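Long-range contact in pectinesterase (Aspergillus niger, PDB 5C1E), which hydrolyses the methyl esters of pectin's galacturonate chain, releasing methanol, and is probably involved in the maceration of plant tissue: residues 71-83 against 105-118. Residues are numbered along the deposited sequence; the frame is centred on the assembly and turned at random.
Sequences DNVVTITHTISSP and NINVENGYGEGAQA
Thr75 to His78 pair in parallel register with Asn107 to Asn110, on strands 74-78 and 107-110, whose axes run 4.6 Å apart at 19°. Ile76, bridged to Val108, bonds to the residues on either side of it: its N donates to Asn107 O at 2.8 Å and its O accepts from Glu109 N. The bond from His78 N to Glu109 O is weak. Thr77 and Glu109 share one face and lie side by side. With Thr77 OG1 anti to the backbone N (chi1 -173°), it donates to the anti lone pair of Glu109 OE1 at 2.6 Å. Asn107, on the same face, accepts a nearly straight bond from Asn72 ND2 through OD1 at 2.8 Å. A water joins Asn72 O to Asn107 ND2. Ile76 points to the other face, with Val108, and its CD1 packs on Ile106 CG2 at 3.8 Å. At the strand end, Asn110 ND2 donates to Ile80 O at 2.9 Å, with the acceptor close to its amide plane. Its OD1 accepts from Tyr112 N of its own segment, an Asx turn. Ser81 CB sits over the centre of the Tyr112 ring, a CH-pi contact of 3.8 Å to the centroid. Ser82 N donates to Gln117 O. The two strands come from successive turns of the right-handed parallel beta-helix and are neighbours in one sheet, between strands 43-46 and 134-136. At the far end Ser81 N-caps helix 82-85, and Gln117 lies about 7 Å, between side chains, from Asp161, the predicted active-site residue.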
loop_
_atom_site.group_PDB
_atom_site.type_symbol
_atom_site.label_atom_id
_atom_site.label_comp_id
_atom_site.label_asym_id
_atom_site.label_seq_id
_atom_site.Cartn_x
_atom_site.Cartn_y
_atom_site.Cartn_z
ATOM N N ASP A 71 -7.551 -13.322 -7.381
ATOM C CA ASP A 71 -8.611 -13.465 -8.387
ATOM C C ASP A 71 -9.179 -12.142 -8.890
ATOM O O ASP A 71 -10.226 -12.129 -9.565
ATOM C CB ASP A 71 -9.752 -14.331 -7.828
ATOM C CG ASP A 71 -9.287 -15.725 -7.438
ATOM O OD1 ASP A 71 -8.366 -16.246 -8.086
ATOM O OD2 ASP A 71 -9.817 -16.294 -6.473
ATOM N N ASN A 72 -8.507 -11.023 -8.598
ATOM C CA ASN A 72 -9.028 -9.729 -9.025
ATOM C C ASN A 72 -9.106 -9.702 -10.560
ATOM O O ASN A 72 -8.219 -10.232 -11.263
ATOM C CB ASN A 72 -8.152 -8.578 -8.540
ATOM C CG ASN A 72 -8.175 -8.382 -7.041
ATOM O OD1 ASN A 72 -8.947 -8.995 -6.325
ATOM N ND2 ASN A 72 -7.329 -7.484 -6.567
ATOM N N VAL A 73 -10.176 -9.105 -11.075
ATOM C CA VAL A 73 -10.376 -8.953 -12.516
ATOM C C VAL A 73 -10.573 -7.486 -12.903
ATOM O O VAL A 73 -10.889 -7.188 -14.059
ATOM C CB VAL A 73 -11.564 -9.801 -13.030
ATOM C CG1 VAL A 73 -11.172 -11.272 -13.089
ATOM C CG2 VAL A 73 -12.817 -9.597 -12.170
ATOM N N VAL A 74 -10.369 -6.578 -11.948
ATOM C CA VAL A 74 -10.461 -5.140 -12.189
ATOM C C VAL A 74 -9.077 -4.539 -12.042
ATOM O O VAL A 74 -8.449 -4.664 -10.988
ATOM C CB VAL A 74 -11.430 -4.443 -11.227
ATOM C CG1 VAL A 74 -11.461 -2.944 -11.497
ATOM C CG2 VAL A 74 -12.819 -5.028 -11.384
ATOM N N THR A 75 -8.589 -3.925 -13.114
ATOM C CA THR A 75 -7.306 -3.244 -13.083
ATOM C C THR A 75 -7.519 -1.794 -13.482
ATOM O O THR A 75 -8.156 -1.522 -14.505
ATOM C CB THR A 75 -6.296 -3.938 -14.018
ATOM O OG1 THR A 75 -6.021 -5.246 -13.512
ATOM C CG2 THR A 75 -4.982 -3.171 -14.064
ATOM N N ILE A 76 -7.010 -0.878 -12.659
ATOM C CA ILE A 76 -6.918 0.538 -12.993
ATOM C C ILE A 76 -5.472 0.832 -13.362
ATOM O O ILE A 76 -4.553 0.609 -12.555
ATOM C CB ILE A 76 -7.340 1.446 -11.820
ATOM C CG1 ILE A 76 -8.687 0.981 -11.268
ATOM C CG2 ILE A 76 -7.413 2.910 -12.275
ATOM C CD1 ILE A 76 -9.180 1.754 -10.083
ATOM N N THR A 77 -5.258 1.343 -14.570
ATOM C CA THR A 77 -3.910 1.556 -15.038
ATOM C C THR A 77 -3.736 2.903 -15.727
ATOM O O THR A 77 -4.621 3.379 -16.422
ATOM C CB THR A 77 -3.449 0.430 -15.995
ATOM O OG1 THR A 77 -2.060 0.601 -16.305
ATOM C CG2 THR A 77 -4.258 0.415 -17.258
ATOM N N HIS A 78 -2.552 3.475 -15.521
ATOM C CA HIS A 78 -2.138 4.703 -16.183
ATOM C C HIS A 78 -0.613 4.743 -16.114
ATOM O O HIS A 78 -0.005 4.095 -15.258
ATOM C CB HIS A 78 -2.792 5.915 -15.506
ATOM C CG HIS A 78 -2.479 7.234 -16.157
ATOM N ND1 HIS A 78 -1.615 8.150 -15.598
ATOM C CD2 HIS A 78 -2.956 7.812 -17.286
ATOM C CE1 HIS A 78 -1.543 9.219 -16.373
ATOM N NE2 HIS A 78 -2.350 9.040 -17.402
ATOM N N THR A 79 0.016 5.449 -17.042
ATOM C CA THR A 79 1.469 5.491 -17.095
ATOM C C THR A 79 1.950 6.937 -17.212
ATOM O O THR A 79 1.638 7.622 -18.187
ATOM C CB THR A 79 1.996 4.688 -18.298
ATOM O OG1 THR A 79 1.649 3.305 -18.141
ATOM C CG2 THR A 79 3.494 4.794 -18.407
ATOM N N ILE A 80 2.685 7.377 -16.194
ATOM C CA ILE A 80 3.438 8.611 -16.219
ATOM C C ILE A 80 4.398 8.644 -15.034
ATOM O O ILE A 80 4.091 8.091 -13.979
ATOM C CB ILE A 80 2.511 9.857 -16.207
ATOM C CG1 ILE A 80 3.292 11.133 -16.516
ATOM C CG2 ILE A 80 1.748 9.982 -14.903
ATOM C CD1 ILE A 80 2.387 12.319 -16.793
ATOM N N SER A 81 5.546 9.305 -15.215
ATOM C CA SER A 81 6.535 9.461 -14.135
ATOM C C SER A 81 6.336 10.792 -13.403
ATOM O O SER A 81 5.671 11.700 -13.918
ATOM C CB SER A 81 7.938 9.381 -14.726
ATOM O OG SER A 81 8.186 10.510 -15.547
ATOM N N SER A 82 6.915 10.926 -12.212
ATOM C CA SER A 82 6.749 12.170 -11.461
ATOM C C SER A 82 7.415 13.381 -12.144
ATOM O O SER A 82 6.851 14.474 -12.103
ATOM C CB SER A 82 7.204 12.035 -10.001
ATOM O OG SER A 82 8.558 11.681 -9.895
ATOM N N PRO A 83 8.589 13.200 -12.788
ATOM C CA PRO A 83 9.147 14.344 -13.507
ATOM C C PRO A 83 8.240 14.857 -14.635
ATOM O O PRO A 83 8.080 16.074 -14.807
ATOM C CB PRO A 83 10.460 13.788 -14.078
ATOM C CG PRO A 83 10.839 12.687 -13.142
ATOM C CD PRO A 83 9.522 12.060 -12.795
ATOM N N ASN A 105 -10.542 -5.533 -3.479
ATOM C CA ASN A 105 -10.338 -6.380 -4.667
ATOM C C ASN A 105 -10.186 -5.625 -5.989
ATOM O O ASN A 105 -10.837 -5.951 -6.989
ATOM C CB ASN A 105 -11.471 -7.406 -4.746
ATOM C CG ASN A 105 -11.650 -8.147 -3.454
ATOM O OD1 ASN A 105 -12.675 -8.019 -2.776
ATOM N ND2 ASN A 105 -10.644 -8.921 -3.083
ATOM N N ILE A 106 -9.314 -4.615 -5.965
ATOM C CA ILE A 106 -8.981 -3.819 -7.152
ATOM C C ILE A 106 -7.467 -3.812 -7.320
ATOM O O ILE A 106 -6.734 -3.714 -6.327
ATOM C CB ILE A 106 -9.570 -2.402 -7.032
ATOM C CG1 ILE A 106 -11.102 -2.518 -7.144
ATOM C CG2 ILE A 106 -8.961 -1.478 -8.082
ATOM C CD1 ILE A 106 -11.852 -1.307 -7.536
ATOM N N ASN A 107 -7.008 -3.965 -8.559
ATOM C CA ASN A 107 -5.596 -3.793 -8.889
ATOM C C ASN A 107 -5.364 -2.364 -9.383
ATOM O O ASN A 107 -6.136 -1.872 -10.201
ATOM C CB ASN A 107 -5.149 -4.739 -10.004
ATOM C CG ASN A 107 -5.384 -6.192 -9.675
ATOM O OD1 ASN A 107 -5.551 -6.581 -8.520
ATOM N ND2 ASN A 107 -5.422 -7.002 -10.699
ATOM N N VAL A 108 -4.300 -1.737 -8.898
ATOM C CA VAL A 108 -3.876 -0.422 -9.344
ATOM C C VAL A 108 -2.431 -0.484 -9.794
ATOM O O VAL A 108 -1.563 -0.999 -9.074
ATOM C CB VAL A 108 -4.027 0.659 -8.226
ATOM C CG1 VAL A 108 -3.609 2.039 -8.732
ATOM C CG2 VAL A 108 -5.461 0.709 -7.728
ATOM N N GLU A 109 -2.160 0.065 -10.973
ATOM C CA GLU A 109 -0.814 0.036 -11.506
ATOM C C GLU A 109 -0.418 1.338 -12.166
ATOM O O GLU A 109 -1.249 2.076 -12.670
ATOM C CB GLU A 109 -0.630 -1.123 -12.484
ATOM C CG GLU A 109 -1.546 -1.086 -13.676
ATOM C CD GLU A 109 -1.177 -2.127 -14.729
ATOM O OE1 GLU A 109 -1.139 -1.783 -15.941
ATOM O OE2 GLU A 109 -0.926 -3.285 -14.329
ATOM N N ASN A 110 0.869 1.614 -12.094
ATOM C CA ASN A 110 1.496 2.624 -12.950
ATOM C C ASN A 110 2.418 1.849 -13.895
ATOM O O ASN A 110 3.294 1.134 -13.434
ATOM C CB ASN A 110 2.248 3.669 -12.119
ATOM C CG ASN A 110 2.745 4.849 -12.963
ATOM O OD1 ASN A 110 3.250 4.665 -14.058
ATOM N ND2 ASN A 110 2.597 6.062 -12.450
ATOM N N GLY A 111 2.201 1.976 -15.206
ATOM C CA GLY A 111 2.961 1.212 -16.188
ATOM C C GLY A 111 4.298 1.802 -16.619
ATOM O O GLY A 111 4.905 1.297 -17.553
ATOM N N TYR A 112 4.794 2.827 -15.923
ATOM C CA TYR A 112 6.027 3.486 -16.343
ATOM C C TYR A 112 7.205 2.530 -16.384
ATOM O O TYR A 112 7.972 2.526 -17.350
ATOM C CB TYR A 112 6.376 4.696 -15.463
ATOM C CG TYR A 112 7.530 5.494 -16.042
ATOM C CD1 TYR A 112 7.319 6.419 -17.055
ATOM C CD2 TYR A 112 8.837 5.287 -15.609
ATOM C CE1 TYR A 112 8.383 7.126 -17.617
ATOM C CE2 TYR A 112 9.911 5.997 -16.168
ATOM C CZ TYR A 112 9.673 6.911 -17.172
ATOM O OH TYR A 112 10.717 7.636 -17.731
ATOM N N GLY A 113 7.379 1.753 -15.326
ATOM C CA GLY A 113 8.511 0.838 -15.245
ATOM C C GLY A 113 9.714 1.477 -14.570
ATOM O O GLY A 113 9.598 2.529 -13.943
ATOM N N GLU A 114 10.872 0.831 -14.670
ATOM C CA GLU A 114 12.081 1.364 -14.038
ATOM C C GLU A 114 12.580 2.602 -14.772
ATOM O O GLU A 114 12.459 2.701 -15.999
ATOM C CB GLU A 114 13.218 0.334 -14.003
ATOM C CG GLU A 114 14.486 0.880 -13.327
ATOM C CD GLU A 114 15.574 -0.160 -13.127
ATOM O OE1 GLU A 114 16.404 0.029 -12.207
ATOM O OE2 GLU A 114 15.608 -1.157 -13.895
ATOM N N GLY A 115 13.146 3.531 -14.003
ATOM C CA GLY A 115 13.872 4.665 -14.543
ATOM C C GLY A 115 13.535 6.001 -13.901
ATOM O O GLY A 115 14.302 6.946 -14.032
ATOM N N ALA A 116 12.384 6.077 -13.238
ATOM C CA ALA A 116 11.945 7.274 -12.528
ATOM C C ALA A 116 10.807 6.919 -11.591
ATOM O O ALA A 116 10.199 5.869 -11.729
ATOM C CB ALA A 116 11.476 8.354 -13.503
ATOM N N GLN A 117 10.519 7.824 -10.663
ATOM C CA GLN A 117 9.444 7.632 -9.719
ATOM C C GLN A 117 8.126 7.638 -10.475
ATOM O O GLN A 117 7.928 8.473 -11.330
ATOM C CB GLN A 117 9.427 8.749 -8.676
ATOM C CG GLN A 117 10.733 8.884 -7.917
ATOM C CD GLN A 117 11.644 9.932 -8.523
ATOM O OE1 GLN A 117 11.804 10.025 -9.754
ATOM N NE2 GLN A 117 12.271 10.714 -7.662
ATOM N N ALA A 118 7.248 6.692 -10.161
ATOM C CA ALA A 118 5.958 6.599 -10.821
ATOM C C ALA A 118 4.972 5.914 -9.891
ATOM O O ALA A 118 4.998 4.702 -9.723
ATOM C CB ALA A 118 6.077 5.852 -12.139
HETATM O O HOH W 1 -5.633 -10.036 -10.795
HETATM O O HOH W 2 -11.329 -7.268 -9.269
HETATM O O HOH W 3 -3.682 -6.475 -13.526
HETATM O O HOH W 4 10.649 10.214 -16.500
#